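Local coordinates for Lmo0135 protein (Listeria monocytogenes EGD-e, PDB 5ISU), which is the substrate-binding protein of an ABC transporter, CtaP, and probably takes part in peptide uptake across the membrane, at residues 280-285 and 318-324; 27-33 and 40-45; 118-124 and 135-141. All coordinates share one frame; numbering follows the deposited sequence.

Contact 1 (280-285 and 318-324); sequences SYALDR and ETYDQDI
Tyr320 drives the edge of its ring into the face of Tyr281, a T-shaped pair with planes 87° apart and centroids separated by 5.1 Å. CD1 of Tyr320 does the touching, 3.5 Å from Tyr281 CE2 and offset toward the rim of the Tyr281 ring. Tyr320 CB lies over the same ring and also meets Ser280 CB at 3.6 Å, while the Tyr320 hydroxyl bonds to the carbonyl of Ala457; this is the tight side. Tyr281 O accepts Asp323 N at 2.8 Å in a nearly straight bond. Asp323 is itself the N-cap of helix 324-334, bonding Lys326 N through OD1, so the segment lying on helix 273-281 is tied to the start of helix 324-334 in this family 5 solute-binding protein. The other side is looser and wetter. One water joins Leu283 O to Tyr320 O, and a second bridges Asp284 OD2 and Gln322 N; Asp284 OD1 caps Glu287 N of helix 285-292. Gln322, its CG anti to the backbone N (chi1 -157°), gives Ala282 O a weak bond from NE2 at 3.3 Å. Arg285 NH2, by contrast, gives Thr319 O a straight bond of 2.9 Å in the guanidinium plane, while NE bonds Pro464 O.

Contact 2 (27-33 and 40-45); sequences DPEVINP and VTLTIQ
Thr41 turns its two branches to different parts of the loop that passes over the helix. OG1 takes the amide hydrogen of Glu29, with Glu29 N and Thr41 OG1 2.8 Å apart and the N-H nearly straight on at 172°. CG2, which lies anti to the backbone N when chi1 is -53°, reaches the carbonyl of Val30, one residue on, 3.3 Å from its O. Side by side with this threonine, one turn of helix 39-48 presents Val40 and Ile44 to Pro28. Val40 CG1 lies against the backbone of Pro28, 3.9 Å from its N, with CB slightly farther, while the CD1 end of Ile44 lies across CB and CG of the proline, 4.0 Å from the former. Ile44 uses its other branch on Ile31: CG2 meets Ile31 CD1 at 3.9 Å, the two chains running obliquely to each other. Ile31 is the centre of an inverse gamma turn, which bends the loop here, and Pro33 follows beyond it. Gln45 stretches along an extended chain to lay its amide beside that proline, OE1 3.1 Å from Pro33 CA. Phe211 of strand 208-213 also touches Ile44. The chemistry is thus mostly apolar, with a single direct hydrogen bond between loop and helix; since Thr41 OG1 also bonds Asp38 OD1, the hydroxyl can accept from Glu29 N while donating to the carboxylate, which would fix its rotation.

Contact 3 (118-124 and 135-141); sequences FDDKPVK and FTLPTVA
Two backbone hydrogen bonds pair Lys124 with Thr136, an antiparallel hydrogen-bonded pair in the hairpin of strands 121-129 and 132-136. Lys124 N reaches Thr136 O at 3.0 Å, and Thr136 N returns to Lys124 O at 2.9 Å; both are close to straight. The same Lys124 O also receives a CA-H contact from Phe135. The apolar contacts centre on Leu137 CD2, which touches both Phe118 CE2 at 3.4 Å and Val123 CG2 at 3.7 Å. Val123 has CG2 anti to its amide nitrogen (chi1 59°), and that methyl faces both Leu137 and CB of Phe135. Farther round the Phe118 ring, CE1 meets Ala141 CB at 3.5 Å, while CD2 approaches Pro138 CD. Pro138 CG lies alongside Lys121 CB, the two side chains pointing opposite ways. A type I' turn from Phe118 to Lys121 sets Lys121 back beside Phe118. Helix 144-148 lies against the cluster through Phe144, which touches Phe118 and Leu137, while strand 74-79 flanks the hairpin through Tyr75 and helix 93-104 packs Val100 on Phe135.

From the N terminus the chain meets contact 2 first, where the loop after strand 19-24 folds back on helix 39-48 and closes a short loop of six residues. Contact 3 follows, closing the hairpin of strands 121-129 and 132-136 in the five-stranded antiparallel sheet. Contact 1 comes last and spans 32 residues, joining the region of helix 273-281 to the approach to helix 324-334. The three lie in series, so none nests in or crosses another. Contacts 2 and 3 have centres about 29 Å apart; contact 1 lies about 40 Å from contact 2, centre to centre, on the opposite side of the chain's centre, and about 43 Å from contact 3.

Contact 1 (280-285 and 318-324)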
loop_
_atom_site.group_PDB
_atom_site.type_symbol
_atom_site.label_atom_id
_atom_site.label_comp_id
_atom_site.label_asym_id
_atom_site.label_seq_id
_atom_site.Cartn_x
_atom_site.Cartn_y
_atom_site.Cartn_z
ATOM N N SER A 280 -6.027 -17.186 19.061
ATOM C CA SER A 280 -6.175 -15.739 19.105
ATOM C C SER A 280 -6.161 -15.319 20.584
ATOM O O SER A 280 -5.410 -14.408 20.995
ATOM C CB SER A 280 -7.482 -15.299 18.424
ATOM O OG SER A 280 -7.525 -15.754 17.088
ATOM N N TYR A 281 -6.994 -15.978 21.371
ATOM C CA TYR A 281 -7.063 -15.726 22.817
ATOM C C TYR A 281 -5.749 -15.945 23.563
ATOM O O TYR A 281 -5.586 -15.448 24.668
ATOM C CB TYR A 281 -8.122 -16.612 23.483
ATOM C CG TYR A 281 -9.543 -16.127 23.363
ATOM C CD1 TYR A 281 -9.949 -14.960 24.011
ATOM C CD2 TYR A 281 -10.514 -16.884 22.704
ATOM C CE1 TYR A 281 -11.264 -14.521 23.941
ATOM C CE2 TYR A 281 -11.837 -16.461 22.649
ATOM C CZ TYR A 281 -12.202 -15.280 23.267
ATOM O OH TYR A 281 -13.503 -14.857 23.201
ATOM N N ALA A 282 -4.832 -16.721 22.997
ATOM C CA ALA A 282 -3.546 -16.946 23.652
ATOM C C ALA A 282 -2.591 -15.750 23.511
ATOM O O ALA A 282 -1.567 -15.699 24.191
ATOM C CB ALA A 282 -2.885 -18.198 23.084
ATOM N N LEU A 283 -2.947 -14.788 22.658
ATOM C CA LEU A 283 -2.067 -13.673 22.337
ATOM C C LEU A 283 -2.488 -12.327 22.911
ATOM O O LEU A 283 -3.656 -12.119 23.231
ATOM C CB LEU A 283 -1.987 -13.548 20.813
ATOM C CG LEU A 283 -1.648 -14.820 20.026
ATOM C CD1 LEU A 283 -1.754 -14.578 18.530
ATOM C CD2 LEU A 283 -0.263 -15.335 20.381
ATOM N N ASP A 284 -1.505 -11.427 23.026
ATOM C CA ASP A 284 -1.711 -10.039 23.498
ATOM C C ASP A 284 -0.956 -9.072 22.601
ATOM O O ASP A 284 0.277 -9.073 22.554
ATOM C CB ASP A 284 -1.276 -9.831 24.942
ATOM C CG ASP A 284 -1.362 -8.365 25.366
ATOM O OD1 ASP A 284 -0.516 -7.548 24.937
ATOM O OD2 ASP A 284 -2.283 -8.023 26.130
ATOM N N ARG A 285 -1.709 -8.211 21.944
ATOM C CA ARG A 285 -1.150 -7.266 20.994
ATOM C C ARG A 285 -0.058 -6.321 21.488
ATOM O O ARG A 285 0.924 -6.152 20.783
ATOM C CB ARG A 285 -2.282 -6.467 20.351
ATOM C CG ARG A 285 -3.097 -7.326 19.405
ATOM C CD ARG A 285 -4.268 -6.595 18.813
ATOM N NE ARG A 285 -4.958 -7.455 17.847
ATOM C CZ ARG A 285 -5.947 -8.313 18.141
ATOM N NH1 ARG A 285 -6.499 -9.047 17.179
ATOM N NH2 ARG A 285 -6.396 -8.450 19.383
ATOM N N GLU A 318 -14.800 -8.263 17.292
ATOM C CA GLU A 318 -14.220 -9.147 18.295
ATOM C C GLU A 318 -12.692 -9.149 18.122
ATOM O O GLU A 318 -12.199 -9.277 16.997
ATOM C CB GLU A 318 -14.790 -10.571 18.202
ATOM C CG GLU A 318 -14.210 -11.542 19.239
ATOM C CD GLU A 318 -14.297 -11.015 20.671
ATOM O OE1 GLU A 318 -15.371 -10.475 21.056
ATOM O OE2 GLU A 318 -13.290 -11.145 21.415
ATOM N N THR A 319 -11.962 -8.996 19.230
ATOM C CA THR A 319 -10.510 -8.957 19.193
ATOM C C THR A 319 -9.831 -10.065 19.981
ATOM O O THR A 319 -8.605 -10.164 19.943
ATOM C CB THR A 319 -9.963 -7.566 19.606
ATOM O OG1 THR A 319 -10.548 -7.144 20.845
ATOM C CG2 THR A 319 -10.310 -6.565 18.559
ATOM N N TYR A 320 -10.607 -10.904 20.663
ATOM C CA TYR A 320 -10.068 -12.044 21.404
ATOM C C TYR A 320 -8.975 -11.637 22.366
ATOM O O TYR A 320 -7.871 -12.174 22.313
ATOM C CB TYR A 320 -9.531 -13.101 20.434
ATOM C CG TYR A 320 -10.566 -13.552 19.448
ATOM C CD1 TYR A 320 -11.484 -14.521 19.803
ATOM C CD2 TYR A 320 -10.648 -13.000 18.174
ATOM C CE1 TYR A 320 -12.468 -14.936 18.942
ATOM C CE2 TYR A 320 -11.628 -13.429 17.286
ATOM C CZ TYR A 320 -12.533 -14.408 17.690
ATOM O OH TYR A 320 -13.526 -14.881 16.886
ATOM N N ASP A 321 -9.289 -10.685 23.242
ATOM C CA ASP A 321 -8.297 -10.183 24.206
ATOM C C ASP A 321 -7.771 -11.339 25.056
ATOM O O ASP A 321 -8.529 -12.219 25.441
ATOM C CB ASP A 321 -8.876 -9.053 25.038
ATOM C CG ASP A 321 -9.338 -7.885 24.171
ATOM O OD1 ASP A 321 -10.194 -8.105 23.285
ATOM O OD2 ASP A 321 -8.853 -6.756 24.373
ATOM N N GLN A 322 -6.471 -11.314 25.334
ATOM C CA GLN A 322 -5.778 -12.436 25.993
ATOM C C GLN A 322 -6.532 -13.078 27.160
ATOM O O GLN A 322 -6.889 -12.405 28.124
ATOM C CB GLN A 322 -4.369 -12.042 26.438
ATOM C CG GLN A 322 -3.420 -13.222 26.613
ATOM C CD GLN A 322 -2.029 -12.788 27.068
ATOM O OE1 GLN A 322 -1.874 -12.122 28.091
ATOM N NE2 GLN A 322 -1.007 -13.183 26.315
ATOM N N ASP A 323 -6.792 -14.380 27.012
ATOM C CA ASP A 323 -7.449 -15.211 28.024
ATOM C C ASP A 323 -6.918 -16.632 27.811
ATOM O O ASP A 323 -7.482 -17.433 27.056
ATOM C CB ASP A 323 -8.968 -15.141 27.890
ATOM C CG ASP A 323 -9.703 -15.744 29.081
ATOM O OD1 ASP A 323 -9.141 -16.594 29.824
ATOM O OD2 ASP A 323 -10.876 -15.360 29.266
ATOM N N ILE A 324 -5.789 -16.908 28.444
ATOM C CA ILE A 324 -5.140 -18.211 28.341
ATOM C C ILE A 324 -6.036 -19.328 28.891
ATOM O O ILE A 324 -6.087 -20.422 28.314
ATOM C CB ILE A 324 -3.734 -18.160 28.986
ATOM C CG1 ILE A 324 -2.821 -17.288 28.101
ATOM C CG2 ILE A 324 -3.136 -19.554 29.138
ATOM C CD1 ILE A 324 -1.506 -16.885 28.737
HETATM O O HOH W 1 -5.549 -11.038 21.686
HETATM O O HOH W 2 -4.999 -8.572 24.973
#

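Contact 2 (27-33 and 40-45)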
loop_
_atom_site.group_PDB
_atom_site.type_symbol
_atom_site.label_atom_id
_atom_site.label_comp_id
_atom_site.label_asym_id
_atom_site.label_seq_id
_atom_site.Cartn_x
_atom_site.Cartn_y
_atom_site.Cartn_z
ATOM N N ASP A 27 16.870 -0.729 -7.268
ATOM C CA ASP A 27 16.690 -0.081 -8.568
ATOM C C ASP A 27 15.223 0.014 -8.896
ATOM O O ASP A 27 14.453 -0.894 -8.571
ATOM C CB ASP A 27 17.354 -0.853 -9.728
ATOM C CG ASP A 27 18.873 -0.762 -9.725
ATOM O OD1 ASP A 27 19.531 -1.572 -9.025
ATOM O OD2 ASP A 27 19.407 0.065 -10.506
ATOM N N PRO A 28 14.825 1.096 -9.579
ATOM C CA PRO A 28 13.437 1.161 -9.967
ATOM C C PRO A 28 13.188 0.211 -11.142
ATOM O O PRO A 28 14.136 -0.296 -11.735
ATOM C CB PRO A 28 13.278 2.607 -10.416
ATOM C CG PRO A 28 14.612 2.947 -10.993
ATOM C CD PRO A 28 15.624 2.171 -10.198
ATOM N N GLU A 29 11.916 -0.046 -11.435
ATOM C CA GLU A 29 11.536 -0.871 -12.589
ATOM C C GLU A 29 11.063 0.133 -13.656
ATOM O O GLU A 29 11.702 1.163 -13.827
ATOM C CB GLU A 29 10.495 -1.927 -12.193
ATOM C CG GLU A 29 11.008 -2.901 -11.132
ATOM C CD GLU A 29 9.968 -3.927 -10.695
ATOM O OE1 GLU A 29 9.074 -4.279 -11.500
ATOM O OE2 GLU A 29 10.058 -4.404 -9.542
ATOM N N VAL A 30 9.957 -0.120 -14.348
ATOM C CA VAL A 30 9.502 0.810 -15.377
ATOM C C VAL A 30 8.789 2.029 -14.754
ATOM O O VAL A 30 7.729 1.890 -14.143
ATOM C CB VAL A 30 8.570 0.093 -16.365
ATOM C CG1 VAL A 30 8.154 1.032 -17.486
ATOM C CG2 VAL A 30 9.264 -1.141 -16.935
ATOM N N ILE A 31 9.360 3.223 -14.926
ATOM C CA ILE A 31 8.773 4.452 -14.366
ATOM C C ILE A 31 7.626 4.951 -15.264
ATOM O O ILE A 31 7.788 5.864 -16.092
ATOM C CB ILE A 31 9.840 5.546 -14.153
ATOM C CG1 ILE A 31 11.053 4.943 -13.416
ATOM C CG2 ILE A 31 9.239 6.715 -13.370
ATOM C CD1 ILE A 31 12.217 5.888 -13.223
ATOM N N ASN A 32 6.466 4.330 -15.071
ATOM C CA ASN A 32 5.263 4.610 -15.854
ATOM C C ASN A 32 4.080 4.200 -14.968
ATOM O O ASN A 32 3.972 3.032 -14.584
ATOM C CB ASN A 32 5.306 3.808 -17.169
ATOM C CG ASN A 32 4.169 4.163 -18.129
ATOM O OD1 ASN A 32 2.994 4.176 -17.763
ATOM N ND2 ASN A 32 4.523 4.428 -19.369
ATOM N N PRO A 33 3.191 5.153 -14.644
ATOM C CA PRO A 33 2.071 4.878 -13.733
ATOM C C PRO A 33 1.091 3.801 -14.157
ATOM O O PRO A 33 0.312 3.337 -13.328
ATOM C CB PRO A 33 1.369 6.228 -13.622
ATOM C CG PRO A 33 1.758 6.969 -14.828
ATOM C CD PRO A 33 3.158 6.546 -15.132
ATOM N N VAL A 40 10.176 1.347 -4.769
ATOM C CA VAL A 40 11.138 2.277 -5.349
ATOM C C VAL A 40 10.584 3.011 -6.559
ATOM O O VAL A 40 10.715 4.238 -6.657
ATOM C CB VAL A 40 12.467 1.598 -5.692
ATOM C CG1 VAL A 40 13.433 2.613 -6.307
ATOM C CG2 VAL A 40 13.066 0.981 -4.441
ATOM N N THR A 41 9.937 2.282 -7.454
ATOM C CA THR A 41 9.396 2.895 -8.654
ATOM C C THR A 41 8.302 3.897 -8.299
ATOM O O THR A 41 8.222 4.979 -8.897
ATOM C CB THR A 41 8.810 1.844 -9.636
ATOM O OG1 THR A 41 9.777 0.833 -9.906
ATOM C CG2 THR A 41 8.421 2.475 -10.933
ATOM N N LEU A 42 7.451 3.535 -7.345
ATOM C CA LEU A 42 6.370 4.434 -6.935
ATOM C C LEU A 42 6.921 5.697 -6.282
ATOM O O LEU A 42 6.364 6.776 -6.445
ATOM C CB LEU A 42 5.380 3.722 -5.983
ATOM C CG LEU A 42 4.409 2.740 -6.645
ATOM C CD1 LEU A 42 3.631 1.892 -5.641
ATOM C CD2 LEU A 42 3.444 3.481 -7.559
ATOM N N THR A 43 8.010 5.545 -5.534
ATOM C CA THR A 43 8.632 6.660 -4.846
ATOM C C THR A 43 9.146 7.662 -5.878
ATOM O O THR A 43 8.946 8.865 -5.735
ATOM C CB THR A 43 9.792 6.163 -3.949
ATOM O OG1 THR A 43 9.286 5.259 -2.972
ATOM C CG2 THR A 43 10.495 7.315 -3.228
ATOM N N ILE A 44 9.763 7.150 -6.942
ATOM C CA ILE A 44 10.307 8.009 -7.999
ATOM C C ILE A 44 9.168 8.608 -8.828
ATOM O O ILE A 44 9.171 9.821 -9.132
ATOM C CB ILE A 44 11.369 7.268 -8.845
ATOM C CG1 ILE A 44 12.548 6.903 -7.935
ATOM C CG2 ILE A 44 11.837 8.135 -10.004
ATOM C CD1 ILE A 44 13.648 6.112 -8.588
ATOM N N GLN A 45 8.164 7.792 -9.120
ATOM C CA GLN A 45 6.995 8.267 -9.871
ATOM C C GLN A 45 6.283 9.449 -9.202
ATOM O O GLN A 45 5.812 10.359 -9.876
ATOM C CB GLN A 45 6.021 7.116 -10.056
ATOM C CG GLN A 45 4.624 7.531 -10.470
ATOM C CD GLN A 45 3.725 6.325 -10.643
ATOM O OE1 GLN A 45 4.057 5.418 -11.387
ATOM N NE2 GLN A 45 2.590 6.313 -9.959
#

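Contact 3 (118-124 and 135-141)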
loop_
_atom_site.group_PDB
_atom_site.type_symbol
_atom_site.label_atom_id
_atom_site.label_comp_id
_atom_site.label_asym_id
_atom_site.label_seq_id
_atom_site.Cartn_x
_atom_site.Cartn_y
_atom_site.Cartn_z
ATOM N N PHE A 118 -16.262 -3.685 -15.303
ATOM C CA PHE A 118 -17.326 -4.139 -14.398
ATOM C C PHE A 118 -18.167 -5.137 -15.146
ATOM O O PHE A 118 -18.755 -4.788 -16.166
ATOM C CB PHE A 118 -18.181 -2.952 -13.981
ATOM C CG PHE A 118 -17.383 -1.835 -13.422
ATOM C CD1 PHE A 118 -16.945 -1.877 -12.103
ATOM C CD2 PHE A 118 -16.997 -0.772 -14.226
ATOM C CE1 PHE A 118 -16.170 -0.859 -11.585
ATOM C CE2 PHE A 118 -16.211 0.246 -13.714
ATOM C CZ PHE A 118 -15.800 0.207 -12.390
ATOM N N ASP A 119 -18.224 -6.372 -14.647
ATOM C CA ASP A 119 -18.939 -7.469 -15.329
ATOM C C ASP A 119 -18.447 -7.595 -16.774
ATOM O O ASP A 119 -19.232 -7.778 -17.696
ATOM C CB ASP A 119 -20.475 -7.302 -15.285
ATOM C CG ASP A 119 -21.072 -7.643 -13.932
ATOM O OD1 ASP A 119 -20.467 -7.289 -12.900
ATOM O OD2 ASP A 119 -22.170 -8.253 -13.913
ATOM N N ASP A 120 -17.135 -7.461 -16.959
ATOM C CA ASP A 120 -16.505 -7.549 -18.284
ATOM C C ASP A 120 -16.834 -6.368 -19.226
ATOM O O ASP A 120 -16.411 -6.394 -20.387
ATOM C CB ASP A 120 -16.839 -8.894 -18.972
ATOM C CG ASP A 120 -16.589 -10.106 -18.063
ATOM O OD1 ASP A 120 -15.899 -9.956 -17.032
ATOM O OD2 ASP A 120 -17.087 -11.209 -18.386
ATOM N N LYS A 121 -17.594 -5.364 -18.749
ATOM C CA LYS A 121 -17.884 -4.168 -19.564
ATOM C C LYS A 121 -16.953 -3.030 -19.136
ATOM O O LYS A 121 -16.812 -2.757 -17.930
ATOM C CB LYS A 121 -19.332 -3.664 -19.468
ATOM C CG LYS A 121 -20.384 -4.498 -20.198
ATOM C CD LYS A 121 -21.134 -5.463 -19.299
ATOM C CE LYS A 121 -22.106 -4.724 -18.383
ATOM N NZ LYS A 121 -22.965 -5.653 -17.591
ATOM N N PRO A 122 -16.343 -2.339 -20.114
ATOM C CA PRO A 122 -15.453 -1.257 -19.754
ATOM C C PRO A 122 -16.194 0.045 -19.501
ATOM O O PRO A 122 -17.299 0.244 -20.017
ATOM C CB PRO A 122 -14.597 -1.110 -21.012
ATOM C CG PRO A 122 -15.538 -1.410 -22.122
ATOM C CD PRO A 122 -16.505 -2.437 -21.580
ATOM N N VAL A 123 -15.599 0.903 -18.678
ATOM C CA VAL A 123 -16.120 2.254 -18.479
ATOM C C VAL A 123 -15.872 3.017 -19.790
ATOM O O VAL A 123 -14.890 2.750 -20.473
ATOM C CB VAL A 123 -15.385 3.004 -17.321
ATOM C CG1 VAL A 123 -13.886 3.127 -17.577
ATOM C CG2 VAL A 123 -15.973 4.395 -17.106
ATOM N N LYS A 124 -16.779 3.903 -20.182
ATOM C CA LYS A 124 -16.546 4.737 -21.364
ATOM C C LYS A 124 -16.008 6.071 -20.872
ATOM O O LYS A 124 -16.373 6.540 -19.794
ATOM C CB LYS A 124 -17.787 4.885 -22.270
ATOM C CG LYS A 124 -17.887 3.773 -23.323
ATOM C CD LYS A 124 -18.863 4.046 -24.479
ATOM C CE LYS A 124 -20.308 3.647 -24.186
ATOM N NZ LYS A 124 -20.911 4.362 -23.028
ATOM N N PHE A 135 -16.723 10.297 -17.524
ATOM C CA PHE A 135 -16.688 8.847 -17.432
ATOM C C PHE A 135 -18.127 8.371 -17.294
ATOM O O PHE A 135 -18.880 8.911 -16.484
ATOM C CB PHE A 135 -15.962 8.354 -16.168
ATOM C CG PHE A 135 -14.489 8.677 -16.101
ATOM C CD1 PHE A 135 -14.052 9.848 -15.513
ATOM C CD2 PHE A 135 -13.549 7.764 -16.546
ATOM C CE1 PHE A 135 -12.697 10.131 -15.401
ATOM C CE2 PHE A 135 -12.192 8.036 -16.447
ATOM C CZ PHE A 135 -11.762 9.224 -15.875
ATOM N N THR A 136 -18.490 7.356 -18.064
ATOM C CA THR A 136 -19.826 6.785 -18.015
ATOM C C THR A 136 -19.697 5.295 -17.704
ATOM O O THR A 136 -19.184 4.526 -18.521
ATOM C CB THR A 136 -20.583 7.019 -19.330
ATOM O OG1 THR A 136 -19.702 6.778 -20.434
ATOM C CG2 THR A 136 -21.075 8.462 -19.415
ATOM N N LEU A 137 -20.125 4.911 -16.501
ATOM C CA LEU A 137 -20.063 3.521 -16.055
ATOM C C LEU A 137 -21.233 2.762 -16.582
ATOM O O LEU A 137 -22.302 3.345 -16.727
ATOM C CB LEU A 137 -20.149 3.426 -14.528
ATOM C CG LEU A 137 -19.014 4.004 -13.713
ATOM C CD1 LEU A 137 -19.320 3.835 -12.237
ATOM C CD2 LEU A 137 -17.716 3.324 -14.072
ATOM N N PRO A 138 -21.057 1.446 -16.815
ATOM C CA PRO A 138 -22.162 0.577 -17.288
ATOM C C PRO A 138 -23.178 0.263 -16.171
ATOM O O PRO A 138 -24.374 0.176 -16.423
ATOM C CB PRO A 138 -21.439 -0.692 -17.758
ATOM C CG PRO A 138 -20.145 -0.710 -16.991
ATOM C CD PRO A 138 -19.768 0.725 -16.753
ATOM N N THR A 139 -22.684 0.091 -14.948
ATOM C CA THR A 139 -23.520 -0.168 -13.773
ATOM C C THR A 139 -22.939 0.623 -12.616
ATOM O O THR A 139 -21.846 1.199 -12.735
ATOM C CB THR A 139 -23.601 -1.671 -13.436
ATOM O OG1 THR A 139 -22.310 -2.263 -13.602
ATOM C CG2 THR A 139 -24.564 -2.373 -14.361
ATOM N N VAL A 140 -23.663 0.677 -11.503
ATOM C CA VAL A 140 -23.193 1.443 -10.350
ATOM C C VAL A 140 -21.918 0.807 -9.768
ATOM O O VAL A 140 -21.800 -0.417 -9.742
ATOM C CB VAL A 140 -24.298 1.563 -9.280
ATOM C CG1 VAL A 140 -23.786 2.321 -8.060
ATOM C CG2 VAL A 140 -25.525 2.262 -9.867
ATOM N N ALA A 141 -20.959 1.638 -9.357
ATOM C CA ALA A 141 -19.692 1.155 -8.754
ATOM C C ALA A 141 -19.053 2.257 -7.887
ATOM O O ALA A 141 -18.205 3.017 -8.368
ATOM C CB ALA A 141 -18.723 0.690 -9.832
HETATM O O HOH W 3 -18.286 8.986 -20.977
#